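Local atomic coordinates of CD180 antigen (Mus musculus, PDB entry 3T6Q), a protein that may cooperate with MD-1 and TLR4 in the innate immune response of B cells to bacterial lipopolysaccharide, leading to NF-kappa-B activation. Residues T328-L339 and L352-E363. Sequence-based numbering, arbitrary orientation.
With NAG (2-acetamido-2-deoxy-beta-D-glucopyranose), chain E; MAN (alpha-D-mannopyranose), chain B; MAN (alpha-D-mannopyranose), chain C; NAG (2-acetamido-2-deoxy-beta-D-glucopyranose), chain D.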
loop_
_atom_site.group_PDB
_atom_site.type_symbol
_atom_site.label_atom_id
_atom_site.label_comp_id
_atom_site.label_asym_id
_atom_site.label_seq_id
_atom_site.Cartn_x
_atom_site.Cartn_y
_atom_site.Cartn_z
ATOM N N THR A 328 17.244 -29.569 -29.462
ATOM C CA THR A 328 18.574 -29.863 -28.951
ATOM C C THR A 328 18.512 -30.116 -27.421
ATOM O O THR A 328 19.403 -30.765 -26.873
ATOM C CB THR A 328 19.571 -28.687 -29.226
ATOM O OG1 THR A 328 19.028 -27.474 -28.682
ATOM C CG2 THR A 328 19.754 -28.515 -30.737
ATOM N N HIS A 329 17.502 -29.543 -26.758
ATOM C CA HIS A 329 17.331 -29.677 -25.304
ATOM C C HIS A 329 15.905 -30.070 -24.973
ATOM O O HIS A 329 14.942 -29.426 -25.418
ATOM C CB HIS A 329 17.616 -28.330 -24.588
ATOM C CG HIS A 329 19.019 -27.775 -24.866
ATOM N ND1 HIS A 329 19.892 -27.475 -23.874
ATOM C CD2 HIS A 329 19.677 -27.469 -26.070
ATOM C CE1 HIS A 329 21.046 -27.019 -24.415
ATOM N NE2 HIS A 329 20.913 -27.029 -25.756
ATOM N N LEU A 330 15.765 -31.093 -24.132
ATOM C CA LEU A 330 14.445 -31.593 -23.702
ATOM C C LEU A 330 14.495 -31.893 -22.203
ATOM O O LEU A 330 15.327 -32.676 -21.772
ATOM C CB LEU A 330 14.091 -32.895 -24.461
ATOM C CG LEU A 330 12.765 -33.577 -23.991
ATOM C CD1 LEU A 330 11.553 -32.665 -24.239
ATOM C CD2 LEU A 330 12.584 -34.884 -24.741
ATOM N N SER A 331 13.608 -31.244 -21.433
ATOM C CA SER A 331 13.477 -31.456 -19.998
ATOM C C SER A 331 12.113 -31.966 -19.674
ATOM O O SER A 331 11.110 -31.345 -20.056
ATOM C CB SER A 331 13.649 -30.127 -19.259
ATOM O OG SER A 331 14.961 -29.697 -19.482
ATOM N N ILE A 332 12.052 -33.126 -19.035
ATOM C CA ILE A 332 10.763 -33.654 -18.616
ATOM C C ILE A 332 11.041 -34.229 -17.246
ATOM O O ILE A 332 11.136 -35.423 -17.074
ATOM C CB ILE A 332 10.227 -34.773 -19.541
ATOM C CG1 ILE A 332 10.277 -34.354 -20.998
ATOM C CG2 ILE A 332 8.770 -35.093 -19.169
ATOM C CD1 ILE A 332 9.983 -35.493 -21.958
ATOM N N LYS A 333 11.206 -33.367 -16.281
ATOM C CA LYS A 333 11.541 -33.864 -14.934
ATOM C C LYS A 333 10.383 -33.621 -13.978
ATOM O O LYS A 333 9.511 -32.785 -14.260
ATOM C CB LYS A 333 12.806 -33.176 -14.424
ATOM C CG LYS A 333 12.519 -31.861 -13.723
ATOM C CD LYS A 333 13.653 -31.509 -12.744
ATOM C CE LYS A 333 13.391 -30.177 -12.068
ATOM N NZ LYS A 333 13.435 -29.100 -13.109
ATOM N N GLY A 334 10.341 -34.359 -12.865
ATOM C CA GLY A 334 9.231 -34.204 -11.900
ATOM C C GLY A 334 7.840 -34.547 -12.424
ATOM O O GLY A 334 6.857 -33.959 -11.950
ATOM N N ASN A 335 7.752 -35.406 -13.446
ATOM C CA ASN A 335 6.445 -35.944 -13.912
ATOM C C ASN A 335 5.657 -36.515 -12.723
ATOM O O ASN A 335 6.252 -37.173 -11.858
ATOM C CB ASN A 335 6.683 -37.090 -14.893
ATOM C CG ASN A 335 5.470 -37.388 -15.746
ATOM O OD1 ASN A 335 5.140 -36.635 -16.645
ATOM N ND2 ASN A 335 4.832 -38.524 -15.495
ATOM N N THR A 336 4.341 -36.311 -12.656
ATOM C CA THR A 336 3.639 -36.608 -11.379
ATOM C C THR A 336 3.173 -38.042 -11.297
ATOM O O THR A 336 2.704 -38.475 -10.264
ATOM C CB THR A 336 2.474 -35.651 -11.123
ATOM O OG1 THR A 336 1.528 -35.876 -12.151
ATOM C CG2 THR A 336 2.993 -34.167 -11.174
ATOM N N LYS A 337 3.293 -38.780 -12.386
ATOM C CA LYS A 337 3.030 -40.225 -12.390
ATOM C C LYS A 337 4.386 -40.903 -12.643
ATOM O O LYS A 337 5.300 -40.284 -13.207
ATOM C CB LYS A 337 2.094 -40.581 -13.573
ATOM C CG LYS A 337 0.686 -40.063 -13.409
ATOM C CD LYS A 337 -0.229 -40.563 -14.511
ATOM C CE LYS A 337 -1.455 -39.676 -14.613
ATOM N NZ LYS A 337 -2.472 -39.947 -13.568
ATOM N N ARG A 338 4.518 -42.172 -12.295
ATOM C CA ARG A 338 5.669 -42.960 -12.787
ATOM C C ARG A 338 5.772 -42.877 -14.331
ATOM O O ARG A 338 4.817 -43.177 -15.033
ATOM C CB ARG A 338 5.460 -44.437 -12.357
ATOM C CG ARG A 338 6.655 -45.373 -12.472
ATOM C CD ARG A 338 7.259 -45.563 -13.867
ATOM N NE ARG A 338 7.635 -46.964 -14.159
ATOM C CZ ARG A 338 8.605 -47.360 -15.000
ATOM N NH1 ARG A 338 8.775 -48.665 -15.154
ATOM N NH2 ARG A 338 9.424 -46.500 -15.663
ATOM N N LEU A 339 6.921 -42.506 -14.873
ATOM C CA LEU A 339 7.023 -42.344 -16.309
ATOM C C LEU A 339 7.629 -43.604 -16.913
ATOM O O LEU A 339 8.725 -43.977 -16.538
ATOM C CB LEU A 339 7.912 -41.131 -16.636
ATOM C CG LEU A 339 8.082 -40.783 -18.133
ATOM C CD1 LEU A 339 6.737 -40.362 -18.757
ATOM C CD2 LEU A 339 9.117 -39.685 -18.296
ATOM N N LEU A 352 19.320 -33.996 -30.609
ATOM C CA LEU A 352 19.214 -33.840 -29.168
ATOM C C LEU A 352 20.584 -33.858 -28.454
ATOM O O LEU A 352 21.392 -34.758 -28.671
ATOM C CB LEU A 352 18.243 -34.872 -28.567
ATOM C CG LEU A 352 17.753 -34.457 -27.177
ATOM C CD1 LEU A 352 16.836 -33.246 -27.278
ATOM C CD2 LEU A 352 17.010 -35.636 -26.544
ATOM N N ARG A 353 20.855 -32.831 -27.661
ATOM C CA ARG A 353 22.133 -32.726 -26.954
ATOM C C ARG A 353 22.004 -32.873 -25.461
ATOM O O ARG A 353 22.917 -33.361 -24.822
ATOM C CB ARG A 353 22.815 -31.367 -27.212
ATOM C CG ARG A 353 23.037 -31.029 -28.675
ATOM C CD ARG A 353 23.739 -32.156 -29.406
ATOM N NE ARG A 353 25.139 -31.835 -29.652
ATOM C CZ ARG A 353 25.672 -31.618 -30.851
ATOM N NH1 ARG A 353 24.940 -31.713 -31.956
ATOM N NH2 ARG A 353 26.959 -31.341 -30.944
ATOM N N GLU A 354 20.867 -32.456 -24.906
ATOM C CA GLU A 354 20.682 -32.506 -23.451
ATOM C C GLU A 354 19.313 -33.070 -23.160
ATOM O O GLU A 354 18.339 -32.664 -23.796
ATOM C CB GLU A 354 20.805 -31.112 -22.828
ATOM C CG GLU A 354 22.097 -30.400 -23.261
ATOM C CD GLU A 354 22.522 -29.362 -22.243
ATOM O OE1 GLU A 354 21.718 -29.075 -21.319
ATOM O OE2 GLU A 354 23.655 -28.857 -22.351
ATOM N N LEU A 355 19.258 -34.023 -22.226
ATOM C CA LEU A 355 17.981 -34.697 -21.858
ATOM C C LEU A 355 17.899 -34.794 -20.358
ATOM O O LEU A 355 18.797 -35.367 -19.703
ATOM C CB LEU A 355 17.933 -36.104 -22.480
ATOM C CG LEU A 355 16.707 -36.987 -22.161
ATOM C CD1 LEU A 355 15.428 -36.248 -22.549
ATOM C CD2 LEU A 355 16.819 -38.289 -22.947
ATOM N N ASP A 356 16.870 -34.176 -19.775
ATOM C CA ASP A 356 16.696 -34.241 -18.313
ATOM C C ASP A 356 15.448 -35.127 -18.058
ATOM O O ASP A 356 14.344 -34.752 -18.416
ATOM C CB ASP A 356 16.521 -32.823 -17.732
ATOM C CG ASP A 356 16.339 -32.819 -16.189
ATOM O OD1 ASP A 356 16.320 -33.906 -15.570
ATOM O OD2 ASP A 356 16.234 -31.713 -15.594
ATOM N N LEU A 357 15.649 -36.301 -17.472
ATOM C CA LEU A 357 14.563 -37.228 -17.114
ATOM C C LEU A 357 14.641 -37.559 -15.616
ATOM O O LEU A 357 14.465 -38.717 -15.190
ATOM C CB LEU A 357 14.639 -38.505 -17.929
ATOM C CG LEU A 357 14.358 -38.391 -19.431
ATOM C CD1 LEU A 357 14.747 -39.701 -20.126
ATOM C CD2 LEU A 357 12.902 -38.003 -19.684
ATOM N N SER A 358 14.905 -36.525 -14.842
ATOM C CA SER A 358 15.043 -36.656 -13.400
ATOM C C SER A 358 13.702 -36.667 -12.662
ATOM O O SER A 358 12.708 -36.145 -13.165
ATOM C CB SER A 358 15.988 -35.586 -12.836
ATOM O OG SER A 358 15.490 -34.290 -13.002
ATOM N N HIS A 359 13.694 -37.276 -11.473
ATOM C CA HIS A 359 12.518 -37.198 -10.585
ATOM C C HIS A 359 11.286 -37.760 -11.278
ATOM O O HIS A 359 10.172 -37.251 -11.098
ATOM C CB HIS A 359 12.283 -35.735 -10.244
ATOM C CG HIS A 359 13.087 -35.223 -9.071
ATOM N ND1 HIS A 359 12.885 -35.663 -7.814
ATOM C CD2 HIS A 359 14.143 -34.317 -9.014
ATOM C CE1 HIS A 359 13.715 -35.017 -6.961
ATOM N NE2 HIS A 359 14.505 -34.197 -7.694
ATOM N N ASP A 360 11.450 -38.827 -12.047
ATOM C CA ASP A 360 10.355 -39.361 -12.836
ATOM C C ASP A 360 9.851 -40.763 -12.373
ATOM O O ASP A 360 9.027 -41.390 -13.066
ATOM C CB ASP A 360 10.773 -39.392 -14.311
ATOM C CG ASP A 360 10.624 -38.012 -15.010
ATOM O OD1 ASP A 360 9.903 -37.141 -14.515
ATOM O OD2 ASP A 360 11.242 -37.820 -16.085
ATOM N N ASP A 361 10.421 -41.265 -11.265
ATOM C CA ASP A 361 10.207 -42.626 -10.768
ATOM C C ASP A 361 10.413 -43.689 -11.830
ATOM O O ASP A 361 9.645 -44.658 -11.902
ATOM C CB ASP A 361 8.796 -42.766 -10.216
ATOM C CG ASP A 361 8.661 -42.236 -8.780
ATOM O OD1 ASP A 361 9.674 -42.097 -8.024
ATOM O OD2 ASP A 361 7.502 -41.954 -8.406
ATOM N N ILE A 362 11.393 -43.479 -12.714
ATOM C CA ILE A 362 11.600 -44.388 -13.823
ATOM C C ILE A 362 12.230 -45.639 -13.207
ATOM O O ILE A 362 13.163 -45.526 -12.349
ATOM C CB ILE A 362 12.546 -43.771 -14.893
ATOM C CG1 ILE A 362 11.828 -42.607 -15.633
ATOM C CG2 ILE A 362 13.107 -44.827 -15.850
ATOM C CD1 ILE A 362 12.834 -41.603 -16.217
ATOM N N GLU A 363 11.738 -46.795 -13.661
ATOM C CA GLU A 363 12.273 -48.119 -13.237
ATOM C C GLU A 363 12.421 -49.010 -14.484
ATOM O O GLU A 363 11.532 -49.039 -15.341
ATOM C CB GLU A 363 11.326 -48.783 -12.201
ATOM C CG GLU A 363 11.918 -50.013 -11.470
ATOM C CD GLU A 363 11.749 -51.337 -12.236
ATOM O OE1 GLU A 363 12.484 -52.341 -11.933
ATOM O OE2 GLU A 363 10.883 -51.390 -13.161
HETATM C C1 NAG E . 19.967 -33.440 -12.616
HETATM C C2 NAG E . 20.786 -32.154 -12.351
HETATM C C3 NAG E . 20.771 -31.817 -10.842
HETATM C C4 NAG E . 19.353 -31.859 -10.278
HETATM C C5 NAG E . 18.673 -33.156 -10.675
HETATM C C6 NAG E . 17.238 -33.305 -10.174
HETATM C C7 NAG E . 22.789 -31.366 -13.547
HETATM C C8 NAG E . 24.183 -31.700 -13.977
HETATM N N2 NAG E . 22.139 -32.307 -12.834
HETATM O O3 NAG E . 21.320 -30.536 -10.679
HETATM O O4 NAG E . 19.320 -31.832 -8.850
HETATM O O5 NAG E . 18.678 -33.308 -12.095
HETATM O O6 NAG E . 16.349 -32.479 -10.930
HETATM O O7 NAG E . 22.313 -30.270 -13.846
HETATM C C1 MAN B . 10.166 -32.025 -5.602
HETATM C C2 MAN B . 9.277 -32.905 -6.478
HETATM C C3 MAN B . 9.973 -33.222 -7.828
HETATM C C4 MAN B . 10.420 -31.893 -8.482
HETATM C C5 MAN B . 11.284 -31.057 -7.502
HETATM C C6 MAN B . 11.728 -29.709 -8.065
HETATM O O2 MAN B . 8.142 -32.139 -6.729
HETATM O O3 MAN B . 9.051 -33.888 -8.659
HETATM O O4 MAN B . 11.125 -32.130 -9.697
HETATM O O5 MAN B . 10.592 -30.821 -6.273
HETATM O O6 MAN B . 10.542 -28.899 -8.291
HETATM C C1 MAN C . 13.467 -32.319 -4.311
HETATM C C2 MAN C . 11.960 -32.188 -4.075
HETATM C C3 MAN C . 11.569 -32.901 -2.795
HETATM C C4 MAN C . 12.024 -34.358 -2.836
HETATM C C5 MAN C . 13.550 -34.364 -3.003
HETATM C C6 MAN C . 14.150 -35.786 -3.044
HETATM O O2 MAN C . 11.275 -32.863 -5.117
HETATM O O3 MAN C . 10.162 -32.817 -2.609
HETATM O O4 MAN C . 11.688 -34.938 -1.602
HETATM O O5 MAN C . 13.896 -33.661 -4.200
HETATM O O6 MAN C . 13.443 -36.587 -3.968
HETATM C C1 NAG D . 19.638 -30.596 -8.209
HETATM C C2 NAG D . 18.659 -30.465 -7.033
HETATM C C3 NAG D . 19.021 -29.263 -6.152
HETATM C C4 NAG D . 20.512 -29.237 -5.770
HETATM C C5 NAG D . 21.468 -29.654 -6.868
HETATM C C6 NAG D . 22.800 -30.156 -6.225
HETATM C C7 NAG D . 16.333 -31.127 -7.467
HETATM C C8 NAG D . 15.049 -30.696 -8.160
HETATM N N2 NAG D . 17.341 -30.276 -7.576
HETATM O O3 NAG D . 18.295 -29.355 -4.901
HETATM O O4 NAG D . 20.853 -27.876 -5.494
HETATM O O5 NAG D . 20.972 -30.714 -7.695
HETATM O O6 NAG D . 23.645 -30.123 -7.346
HETATM O O7 NAG D . 16.418 -32.197 -6.875
HETATM O O HOH W 1 16.195 -29.332 -16.957
HETATM O O HOH W 2 8.231 -50.294 -12.639
#
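With CG of D360 turned anti to its carbonyl carbon (chi1 -81°), the carboxylate swings across to residues 332-335, where OD1 takes the backbone N-H of N335 at 3.0 Å and is met nearly along the D360 carboxylate C-O axis. The other oxygen, OD2, lies 2.6 Å from O of I332. K333 is set differently: CG sits between the backbone N and the carbonyl carbon (chi1 87°), which lays the aliphatic chain beside S358, K333 CB to S358 OG 3.2 Å, while NZ goes on to a salt bridge with an acidic side chain of another protein's chain. Upstream, strands 329-331 and 354-356 run parallel and exchange backbone bonds such as D356 N to O of L330. L330 and L355 point the same way, their CD2 and CD1 atoms 3.8 Å apart in the leucine core, and H329 and E354 lie side by side on the opposite face. These are neighbouring turns of the leucine-rich-repeat solenoid, LRR 11 and LRR 12, continued by strands 305-307 and 380-382 on either side. On the H329 face a water bridges S331 OG and D356 OD2. D356 OD1 accepts from the backbone N of S358, closing an Asx turn, and also from S358 OG, which holds that hydroxyl; OG in turn accepts from O6 of a glycan NAG at 2.9 Å. H359 gives its NE2 hydrogen to O7 of a second NAG in a nearly straight bond (168°), while a mannose C3 lies over one ring face. Further along, L339 N bonds to O of D360, and one face of the R338 guanidinium lies against the backbone N of E363; its NH1 makes a weak bond to O of E363, and a water links NH1 with E363 OE2.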